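Local atomic coordinates of cellobiose 2-epimerase (Spirochaeta thermophila DSM 6192, PDB entry 5ZIG), a protein that probably catalyses the reversible epimerization of cellobiose to 4-O-beta-D-glucopyranosyl-D-mannose. Residues P230-F238 against G248-A257; F23-L31 against H63-R74. All blocks are in the same frame, centred on the assembly; numbering follows the deposited sequence.

Contact 1. Residues P230-F238 against G248-A257; sequences PSSHLGLYF and GISFGHDIEA
In the helical barrel of the N-acylglucosamine 2-epimerase family, the first turn of helix 251-269 grips the loop 230-236 through the carboxylate of Asp254, which bonds to His233 and Leu234. Asp254 CG lies anti to its own carbonyl carbon (chi1 -79°), which turns the carboxylate to the loop. His233 ND1 donates to Asp254 OD2 at 2.8 Å (152°), meeting the oxygen nearly along its C-O axis. Leu234 N donates to Asp254 OD1 at 3.1 Å, almost straight (169°) but from above the carboxylate plane. Ile249 CD1 lies over one face of the His233 imidazole. Beside these bonds, Leu234 CD2 presses on Ala257 CB at 3.4 Å, a tight carbon contact. Replacing Asp254 by an alanine would probably leave His233 ND1 and Leu234 N without the carboxylate they share, and the imidazole less firmly fixed in its rotation. Farther along the loop, Leu236 CG rests 3.5 Å from Gly248 O, and a water bridges Leu236 N to that carbonyl. Another water accepts from Ser250 N at 2.9 Å and lies 2.7 Å from Asp254 OD1. Ser250 is the N-cap: its OG accepts a weak capping bond from His253 N and is also hydrogen-bonded to His253 ND1 at 2.9 Å. Leu234 and Leu236 also touch Met191 of helix 191-208, Ser232 OG bonds to Glu287 of helix 275-294, and Ile249 pairs with Gln303 in the neighbouring strand.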
loop_
_atom_site.group_PDB
_atom_site.type_symbol
_atom_site.label_atom_id
_atom_site.label_comp_id
_atom_site.label_asym_id
_atom_site.label_seq_id
_atom_site.Cartn_x
_atom_site.Cartn_y
_atom_site.Cartn_z
ATOM N N PRO A 230 4.026 -14.408 -13.536
ATOM C CA PRO A 230 4.950 -15.381 -14.153
ATOM C C PRO A 230 5.973 -14.730 -15.059
ATOM O O PRO A 230 7.145 -15.132 -15.060
ATOM C CB PRO A 230 4.012 -16.319 -14.928
ATOM C CG PRO A 230 2.807 -15.446 -15.264
ATOM C CD PRO A 230 2.656 -14.510 -14.087
ATOM N N SER A 231 5.556 -13.724 -15.825
ATOM C CA SER A 231 6.407 -13.047 -16.789
ATOM C C SER A 231 6.873 -11.707 -16.185
ATOM O O SER A 231 7.410 -11.727 -15.075
ATOM C CB SER A 231 5.677 -12.922 -18.123
ATOM O OG SER A 231 4.807 -11.802 -18.104
ATOM N N SER A 232 6.658 -10.568 -16.847
ATOM C CA SER A 232 7.180 -9.286 -16.379
ATOM C C SER A 232 6.099 -8.286 -15.988
ATOM O O SER A 232 6.429 -7.149 -15.620
ATOM C CB SER A 232 8.091 -8.658 -17.442
ATOM O OG SER A 232 7.346 -8.056 -18.485
ATOM N N HIS A 233 4.829 -8.672 -16.044
ATOM C CA HIS A 233 3.744 -7.868 -15.508
ATOM C C HIS A 233 2.858 -8.736 -14.627
ATOM O O HIS A 233 2.721 -9.945 -14.839
ATOM C CB HIS A 233 2.921 -7.227 -16.622
ATOM C CG HIS A 233 3.734 -6.381 -17.552
ATOM N ND1 HIS A 233 4.024 -5.059 -17.292
ATOM C CD2 HIS A 233 4.329 -6.672 -18.735
ATOM C CE1 HIS A 233 4.756 -4.568 -18.278
ATOM N NE2 HIS A 233 4.956 -5.527 -19.165
ATOM N N LEU A 234 2.268 -8.103 -13.623
ATOM C CA LEU A 234 1.367 -8.786 -12.718
ATOM C C LEU A 234 -0.013 -8.815 -13.343
ATOM O O LEU A 234 -0.593 -7.752 -13.600
ATOM C CB LEU A 234 1.307 -8.074 -11.378
ATOM C CG LEU A 234 2.324 -8.396 -10.310
ATOM C CD1 LEU A 234 3.730 -8.108 -10.838
ATOM C CD2 LEU A 234 1.975 -7.533 -9.120
ATOM N N GLY A 235 -0.534 -10.020 -13.581
ATOM C CA GLY A 235 -1.909 -10.142 -14.029
ATOM C C GLY A 235 -2.868 -9.503 -13.044
ATOM O O GLY A 235 -2.604 -9.423 -11.843
ATOM N N LEU A 236 -4.004 -9.043 -13.556
ATOM C CA LEU A 236 -4.931 -8.345 -12.674
ATOM C C LEU A 236 -5.943 -9.280 -12.014
ATOM O O LEU A 236 -6.072 -9.285 -10.785
ATOM C CB LEU A 236 -5.656 -7.240 -13.455
ATOM C CG LEU A 236 -4.762 -6.097 -13.946
ATOM C CD1 LEU A 236 -5.566 -5.064 -14.709
ATOM C CD2 LEU A 236 -4.034 -5.445 -12.784
ATOM N N TYR A 237 -6.647 -10.081 -12.811
ATOM C CA TYR A 237 -7.890 -10.717 -12.404
ATOM C C TYR A 237 -7.873 -12.192 -12.784
ATOM O O TYR A 237 -7.447 -12.549 -13.887
ATOM C CB TYR A 237 -9.090 -10.023 -13.067
ATOM C CG TYR A 237 -9.193 -8.523 -12.835
ATOM C CD1 TYR A 237 -9.313 -8.003 -11.545
ATOM C CD2 TYR A 237 -9.217 -7.630 -13.909
ATOM C CE1 TYR A 237 -9.424 -6.637 -11.324
ATOM C CE2 TYR A 237 -9.334 -6.254 -13.701
ATOM C CZ TYR A 237 -9.440 -5.772 -12.406
ATOM O OH TYR A 237 -9.562 -4.415 -12.196
ATOM N N PHE A 238 -8.356 -13.049 -11.878
ATOM C CA PHE A 238 -8.183 -14.489 -12.052
ATOM C C PHE A 238 -9.420 -15.260 -11.598
ATOM O O PHE A 238 -10.067 -14.904 -10.609
ATOM C CB PHE A 238 -6.957 -14.987 -11.272
ATOM C CG PHE A 238 -5.683 -14.235 -11.587
ATOM C CD1 PHE A 238 -5.372 -13.062 -10.926
ATOM C CD2 PHE A 238 -4.794 -14.721 -12.544
ATOM C CE1 PHE A 238 -4.181 -12.364 -11.224
ATOM C CE2 PHE A 238 -3.617 -14.049 -12.839
ATOM C CZ PHE A 238 -3.304 -12.866 -12.177
ATOM N N GLY A 248 -5.031 -6.135 -18.929
ATOM C CA GLY A 248 -4.556 -4.825 -18.538
ATOM C C GLY A 248 -3.357 -4.891 -17.609
ATOM O O GLY A 248 -3.031 -5.924 -17.018
ATOM N N ILE A 249 -2.710 -3.740 -17.475
ATOM C CA ILE A 249 -1.484 -3.584 -16.701
ATOM C C ILE A 249 -1.648 -2.385 -15.779
ATOM O O ILE A 249 -2.033 -1.302 -16.235
ATOM C CB ILE A 249 -0.259 -3.387 -17.615
ATOM C CG1 ILE A 249 -0.037 -4.617 -18.489
ATOM C CG2 ILE A 249 0.980 -3.065 -16.800
ATOM C CD1 ILE A 249 0.584 -4.297 -19.806
ATOM N N SER A 250 -1.374 -2.585 -14.484
ATOM C CA SER A 250 -1.277 -1.507 -13.503
ATOM C C SER A 250 0.202 -1.222 -13.242
ATOM O O SER A 250 0.874 -1.983 -12.544
ATOM C CB SER A 250 -2.000 -1.871 -12.220
ATOM O OG SER A 250 -1.933 -0.820 -11.268
ATOM N N PHE A 251 0.703 -0.111 -13.797
ATOM C CA PHE A 251 2.125 0.204 -13.654
ATOM C C PHE A 251 2.504 0.372 -12.191
ATOM O O PHE A 251 3.557 -0.112 -11.757
ATOM C CB PHE A 251 2.479 1.465 -14.460
ATOM C CG PHE A 251 2.222 1.322 -15.926
ATOM C CD1 PHE A 251 3.199 0.825 -16.775
ATOM C CD2 PHE A 251 0.978 1.633 -16.452
ATOM C CE1 PHE A 251 2.943 0.660 -18.121
ATOM C CE2 PHE A 251 0.717 1.475 -17.798
ATOM C CZ PHE A 251 1.698 0.986 -18.636
ATOM N N GLY A 252 1.640 1.033 -11.409
ATOM C CA GLY A 252 1.899 1.177 -9.985
ATOM C C GLY A 252 1.937 -0.151 -9.241
ATOM O O GLY A 252 2.751 -0.340 -8.335
ATOM N N HIS A 253 1.047 -1.080 -9.594
ATOM C CA HIS A 253 1.051 -2.369 -8.901
ATOM C C HIS A 253 2.274 -3.187 -9.289
ATOM O O HIS A 253 2.848 -3.888 -8.447
ATOM C CB HIS A 253 -0.237 -3.149 -9.178
ATOM C CG HIS A 253 -1.371 -2.756 -8.282
ATOM N ND1 HIS A 253 -2.526 -2.164 -8.756
ATOM C CD2 HIS A 253 -1.511 -2.829 -6.938
ATOM C CE1 HIS A 253 -3.333 -1.902 -7.744
ATOM N NE2 HIS A 253 -2.739 -2.291 -6.627
ATOM N N ASP A 254 2.702 -3.096 -10.553
ATOM C CA ASP A 254 3.935 -3.759 -10.966
ATOM C C ASP A 254 5.095 -3.291 -10.100
ATOM O O ASP A 254 5.750 -4.102 -9.434
ATOM C CB ASP A 254 4.232 -3.482 -12.439
ATOM C CG ASP A 254 3.417 -4.340 -13.386
ATOM O OD1 ASP A 254 2.501 -5.070 -12.944
ATOM O OD2 ASP A 254 3.676 -4.265 -14.595
ATOM N N ILE A 255 5.337 -1.975 -10.068
ATOM C CA ILE A 255 6.480 -1.456 -9.327
ATOM C C ILE A 255 6.292 -1.731 -7.836
ATOM O O ILE A 255 7.214 -2.219 -7.174
ATOM C CB ILE A 255 6.746 0.046 -9.652
ATOM C CG1 ILE A 255 8.053 0.573 -9.036
ATOM C CG2 ILE A 255 5.682 1.001 -9.168
ATOM C CD1 ILE A 255 9.270 -0.144 -9.453
ATOM N N GLU A 256 5.074 -1.513 -7.310
ATOM C CA GLU A 256 4.844 -1.790 -5.891
ATOM C C GLU A 256 5.204 -3.236 -5.539
ATOM O O GLU A 256 5.848 -3.500 -4.512
ATOM C CB GLU A 256 3.393 -1.491 -5.520
ATOM C CG GLU A 256 3.163 -1.209 -4.041
ATOM C CD GLU A 256 1.685 -1.051 -3.693
ATOM O OE1 GLU A 256 0.838 -1.193 -4.588
ATOM O OE2 GLU A 256 1.381 -0.780 -2.515
ATOM N N ALA A 257 4.842 -4.187 -6.401
ATOM C CA ALA A 257 5.050 -5.584 -6.021
ATOM C C ALA A 257 6.533 -5.915 -5.908
ATOM O O ALA A 257 6.927 -6.680 -5.024
ATOM C CB ALA A 257 4.364 -6.520 -7.001
HETATM O O HOH W 1 -0.096 -5.060 -13.659
HETATM O O HOH W 2 -0.728 -7.362 -16.102
HETATM O O HOH W 3 -4.133 -8.478 -16.533
#

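Contact 2. Residues F23-L31 against H63-R74; sequences FDHILPFWL and HLWTFSQAFLSR
The ring of Phe23 carries the guanidinium of Arg74 flat on one face, planes 15° apart, with Ser73 OG at its edge, 3.2 Å from Phe23 CZ. Arg74 CZ stands 3.8 Å from the ring centroid, a cation-pi stack, and Arg74 CD adds a CH-pi contact over the same ring. The bend in the arginine chain at chi3 (-109°) lays the guanidinium along the ring. At the other end of the contact, Trp30 is sandwiched: His63 CE1 sits over one face, 3.3 Å from Trp30 CE3, Phe29 CD2 lies over the opposite face, and Ile26 CG2 meets the edge in plane. The imidazole and the six-membered ring of Trp30 are oblique, at 49°. Between these two ends the packing is aliphatic and aromatic. Leu27 forks, CD1 reaching Ala70 CB at 3.5 Å and CD2 reaching Thr66 CG2 at 3.7 Å. Leu31 CD2 comes within 3.6 Å of Phe67 CE1, while Trp30 CB approaches the edge of the Phe67 ring at CZ, 3.9 Å away. The polar ends of the Trp30-His63 pair turn to other partners, Trp30 NE1 to Glu359 and His63 ND1 to Ser383. With no hydrogen bond between residues 23-31 and 63-74, the contact appears to rest largely on buried apolar surface and ring contacts, with one cation-pi pair where Ser73 and Arg74 are exposed.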
loop_
_atom_site.group_PDB
_atom_site.type_symbol
_atom_site.label_atom_id
_atom_site.label_comp_id
_atom_site.label_asym_id
_atom_site.label_seq_id
_atom_site.Cartn_x
_atom_site.Cartn_y
_atom_site.Cartn_z
ATOM N N PHE A 23 6.853 15.300 7.780
ATOM C CA PHE A 23 6.558 15.884 9.078
ATOM C C PHE A 23 5.992 17.305 9.003
ATOM O O PHE A 23 5.330 17.745 9.954
ATOM C CB PHE A 23 7.803 15.878 9.973
ATOM C CG PHE A 23 8.336 14.499 10.309
ATOM C CD1 PHE A 23 7.619 13.621 11.113
ATOM C CD2 PHE A 23 9.571 14.083 9.825
ATOM C CE1 PHE A 23 8.113 12.358 11.422
ATOM C CE2 PHE A 23 10.069 12.819 10.130
ATOM C CZ PHE A 23 9.343 11.960 10.931
ATOM N N ASP A 24 6.226 18.041 7.915
ATOM C CA ASP A 24 5.728 19.405 7.836
ATOM C C ASP A 24 4.532 19.565 6.912
ATOM O O ASP A 24 3.798 20.553 7.050
ATOM C CB ASP A 24 6.844 20.364 7.380
ATOM C CG ASP A 24 8.047 20.338 8.306
ATOM O OD1 ASP A 24 7.865 20.130 9.517
ATOM O OD2 ASP A 24 9.178 20.521 7.825
ATOM N N HIS A 25 4.328 18.636 5.981
ATOM C CA HIS A 25 3.257 18.741 5.001
ATOM C C HIS A 25 2.218 17.634 5.150
ATOM O O HIS A 25 1.032 17.927 5.347
ATOM C CB HIS A 25 3.865 18.743 3.592
ATOM C CG HIS A 25 2.916 19.200 2.532
ATOM N ND1 HIS A 25 2.700 20.533 2.242
ATOM C CD2 HIS A 25 2.117 18.499 1.690
ATOM C CE1 HIS A 25 1.812 20.630 1.266
ATOM N NE2 HIS A 25 1.431 19.408 0.925
ATOM N N ILE A 26 2.611 16.367 5.069
ATOM C CA ILE A 26 1.623 15.286 5.025
ATOM C C ILE A 26 0.952 15.121 6.385
ATOM O O ILE A 26 -0.262 15.295 6.517
ATOM C CB ILE A 26 2.261 13.968 4.552
ATOM C CG1 ILE A 26 2.453 13.987 3.030
ATOM C CG2 ILE A 26 1.351 12.773 4.907
ATOM C CD1 ILE A 26 3.718 13.234 2.539
ATOM N N LEU A 27 1.737 14.788 7.420
ATOM C CA LEU A 27 1.152 14.535 8.739
ATOM C C LEU A 27 0.339 15.717 9.276
ATOM O O LEU A 27 -0.774 15.489 9.786
ATOM C CB LEU A 27 2.253 14.103 9.722
ATOM C CG LEU A 27 2.966 12.768 9.417
ATOM C CD1 LEU A 27 4.119 12.453 10.391
ATOM C CD2 LEU A 27 1.947 11.598 9.454
ATOM N N PRO A 28 0.789 16.973 9.192
ATOM C CA PRO A 28 -0.047 18.063 9.733
ATOM C C PRO A 28 -1.396 18.179 9.054
ATOM O O PRO A 28 -2.373 18.559 9.702
ATOM C CB PRO A 28 0.809 19.319 9.504
ATOM C CG PRO A 28 2.204 18.815 9.439
ATOM C CD PRO A 28 2.125 17.466 8.788
ATOM N N PHE A 29 -1.492 17.842 7.773
ATOM C CA PHE A 29 -2.782 17.924 7.112
ATOM C C PHE A 29 -3.729 16.866 7.665
ATOM O O PHE A 29 -4.892 17.159 7.953
ATOM C CB PHE A 29 -2.597 17.777 5.604
ATOM C CG PHE A 29 -3.876 17.605 4.833
ATOM C CD1 PHE A 29 -4.471 18.699 4.199
ATOM C CD2 PHE A 29 -4.443 16.355 4.672
ATOM C CE1 PHE A 29 -5.622 18.544 3.443
ATOM C CE2 PHE A 29 -5.612 16.195 3.937
ATOM C CZ PHE A 29 -6.192 17.303 3.318
ATOM N N TRP A 30 -3.243 15.638 7.855
ATOM C CA TRP A 30 -4.136 14.585 8.332
ATOM C C TRP A 30 -4.468 14.769 9.804
ATOM O O TRP A 30 -5.601 14.500 10.215
ATOM C CB TRP A 30 -3.526 13.214 8.055
ATOM C CG TRP A 30 -3.537 12.931 6.604
ATOM C CD1 TRP A 30 -2.455 12.875 5.766
ATOM C CD2 TRP A 30 -4.694 12.701 5.786
ATOM N NE1 TRP A 30 -2.871 12.610 4.481
ATOM C CE2 TRP A 30 -4.240 12.487 4.471
ATOM C CE3 TRP A 30 -6.073 12.634 6.045
ATOM C CZ2 TRP A 30 -5.120 12.229 3.407
ATOM C CZ3 TRP A 30 -6.939 12.361 4.991
ATOM C CH2 TRP A 30 -6.459 12.163 3.694
ATOM N N LEU A 31 -3.511 15.261 10.595
ATOM C CA LEU A 31 -3.767 15.539 12.003
ATOM C C LEU A 31 -4.949 16.467 12.174
ATOM O O LEU A 31 -5.669 16.370 13.173
ATOM C CB LEU A 31 -2.540 16.168 12.667
ATOM C CG LEU A 31 -1.498 15.232 13.273
ATOM C CD1 LEU A 31 -0.352 16.036 13.897
ATOM C CD2 LEU A 31 -2.138 14.328 14.282
ATOM N N HIS A 63 -4.666 5.254 8.156
ATOM C CA HIS A 63 -4.313 6.296 9.116
ATOM C C HIS A 63 -3.739 5.703 10.393
ATOM O O HIS A 63 -2.788 6.253 10.965
ATOM C CB HIS A 63 -5.524 7.174 9.425
ATOM C CG HIS A 63 -5.920 8.068 8.289
ATOM N ND1 HIS A 63 -5.000 8.749 7.517
ATOM C CD2 HIS A 63 -7.137 8.363 7.770
ATOM C CE1 HIS A 63 -5.637 9.441 6.584
ATOM N NE2 HIS A 63 -6.936 9.232 6.725
ATOM N N LEU A 64 -4.301 4.578 10.861
ATOM C CA LEU A 64 -3.698 3.888 11.998
ATOM C C LEU A 64 -2.249 3.503 11.706
ATOM O O LEU A 64 -1.358 3.731 12.534
ATOM C CB LEU A 64 -4.505 2.645 12.371
ATOM C CG LEU A 64 -3.861 1.924 13.581
ATOM C CD1 LEU A 64 -3.666 2.892 14.752
ATOM C CD2 LEU A 64 -4.613 0.650 14.053
ATOM N N TRP A 65 -1.999 2.890 10.543
ATOM C CA TRP A 65 -0.635 2.503 10.198
ATOM C C TRP A 65 0.257 3.735 10.107
ATOM O O TRP A 65 1.342 3.769 10.691
ATOM C CB TRP A 65 -0.602 1.705 8.885
ATOM C CG TRP A 65 0.805 1.218 8.494
ATOM C CD1 TRP A 65 1.371 0.005 8.797
ATOM C CD2 TRP A 65 1.790 1.936 7.726
ATOM N NE1 TRP A 65 2.636 -0.072 8.269
ATOM C CE2 TRP A 65 2.917 1.097 7.604
ATOM C CE3 TRP A 65 1.817 3.197 7.116
ATOM C CZ2 TRP A 65 4.072 1.489 6.921
ATOM C CZ3 TRP A 65 2.978 3.584 6.432
ATOM C CH2 TRP A 65 4.075 2.728 6.335
ATOM N N THR A 66 -0.222 4.785 9.439
ATOM C CA THR A 66 0.616 5.963 9.233
ATOM C C THR A 66 1.066 6.568 10.561
ATOM O O THR A 66 2.261 6.813 10.764
ATOM C CB THR A 66 -0.126 6.992 8.381
ATOM O OG1 THR A 66 -0.153 6.550 7.016
ATOM C CG2 THR A 66 0.556 8.364 8.456
ATOM N N PHE A 67 0.141 6.769 11.502
ATOM C CA PHE A 67 0.504 7.466 12.730
ATOM C C PHE A 67 1.258 6.589 13.720
ATOM O O PHE A 67 1.991 7.121 14.569
ATOM C CB PHE A 67 -0.741 8.072 13.387
ATOM C CG PHE A 67 -1.212 9.317 12.679
ATOM C CD1 PHE A 67 -0.554 10.516 12.867
ATOM C CD2 PHE A 67 -2.255 9.266 11.784
ATOM C CE1 PHE A 67 -0.960 11.656 12.201
ATOM C CE2 PHE A 67 -2.676 10.400 11.121
ATOM C CZ PHE A 67 -2.034 11.589 11.319
ATOM N N SER A 68 1.089 5.272 13.638
ATOM C CA SER A 68 1.968 4.367 14.374
ATOM C C SER A 68 3.424 4.526 13.924
ATOM O O SER A 68 4.333 4.679 14.746
ATOM C CB SER A 68 1.495 2.938 14.163
ATOM O OG SER A 68 0.209 2.739 14.730
ATOM N N GLN A 69 3.654 4.474 12.612
ATOM C CA GLN A 69 5.004 4.549 12.061
ATOM C C GLN A 69 5.622 5.914 12.311
ATOM O O GLN A 69 6.831 6.017 12.552
ATOM C CB GLN A 69 4.970 4.239 10.565
ATOM C CG GLN A 69 4.408 2.841 10.262
ATOM C CD GLN A 69 5.380 1.741 10.627
ATOM O OE1 GLN A 69 6.569 2.003 10.839
ATOM N NE2 GLN A 69 4.887 0.500 10.693
ATOM N N ALA A 70 4.799 6.972 12.274
ATOM C CA ALA A 70 5.307 8.319 12.516
ATOM C C ALA A 70 5.711 8.503 13.972
ATOM O O ALA A 70 6.712 9.164 14.259
ATOM C CB ALA A 70 4.265 9.359 12.106
ATOM N N PHE A 71 4.954 7.919 14.910
ATOM C CA PHE A 71 5.357 7.984 16.315
ATOM C C PHE A 71 6.636 7.185 16.562
ATOM O O PHE A 71 7.456 7.557 17.412
ATOM C CB PHE A 71 4.229 7.489 17.223
ATOM C CG PHE A 71 4.565 7.533 18.697
ATOM C CD1 PHE A 71 4.619 8.738 19.383
ATOM C CD2 PHE A 71 4.841 6.359 19.392
ATOM C CE1 PHE A 71 4.930 8.775 20.747
ATOM C CE2 PHE A 71 5.142 6.391 20.751
ATOM C CZ PHE A 71 5.185 7.598 21.425
ATOM N N LEU A 72 6.809 6.074 15.837
ATOM C CA LEU A 72 8.040 5.298 15.927
ATOM C C LEU A 72 9.232 6.073 15.350
ATOM O O LEU A 72 10.321 6.066 15.929
ATOM C CB LEU A 72 7.852 3.966 15.202
ATOM C CG LEU A 72 7.090 2.853 15.929
ATOM C CD1 LEU A 72 6.484 1.857 14.934
ATOM C CD2 LEU A 72 7.992 2.144 16.960
ATOM N N SER A 73 9.044 6.759 14.219
ATOM C CA SER A 73 10.149 7.532 13.640
ATOM C C SER A 73 10.445 8.810 14.428
ATOM O O SER A 73 11.593 9.260 14.460
ATOM C CB SER A 73 9.841 7.869 12.184
ATOM O OG SER A 73 10.505 9.049 11.790
ATOM N N ARG A 74 9.441 9.394 15.071
ATOM C CA ARG A 74 9.574 10.626 15.844
ATOM C C ARG A 74 8.458 10.669 16.883
ATOM O O ARG A 74 7.284 10.829 16.527
ATOM C CB ARG A 74 9.517 11.845 14.923
ATOM C CG ARG A 74 10.474 12.953 15.265
ATOM C CD ARG A 74 10.163 14.212 14.469
ATOM N NE ARG A 74 11.170 14.494 13.442
ATOM C CZ ARG A 74 11.100 15.510 12.579
ATOM N NH1 ARG A 74 10.069 16.348 12.607
ATOM N NH2 ARG A 74 12.062 15.693 11.681
#

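Overall arrangement
Contact 2 comes first along the chain and closes before contact 1 opens. Their centres lie 29 Å apart on opposite sides of the chain's centre, and the nearest atoms stay about 10 Å apart. They share no helix or strand: contact 2 joins helices 7-31 and 57-73, whose short segments cross at -131°, whereas contact 1 ties the loop leading into strand 237-238 to strand 249-250 and the start of helix 251-269. Helix 384-402, the last in the chain, links the two regions, because its Arg388 touches Trp65 and forms a salt bridge with Glu256. Early, middle and final parts of the chain thus meet within one helical barrel.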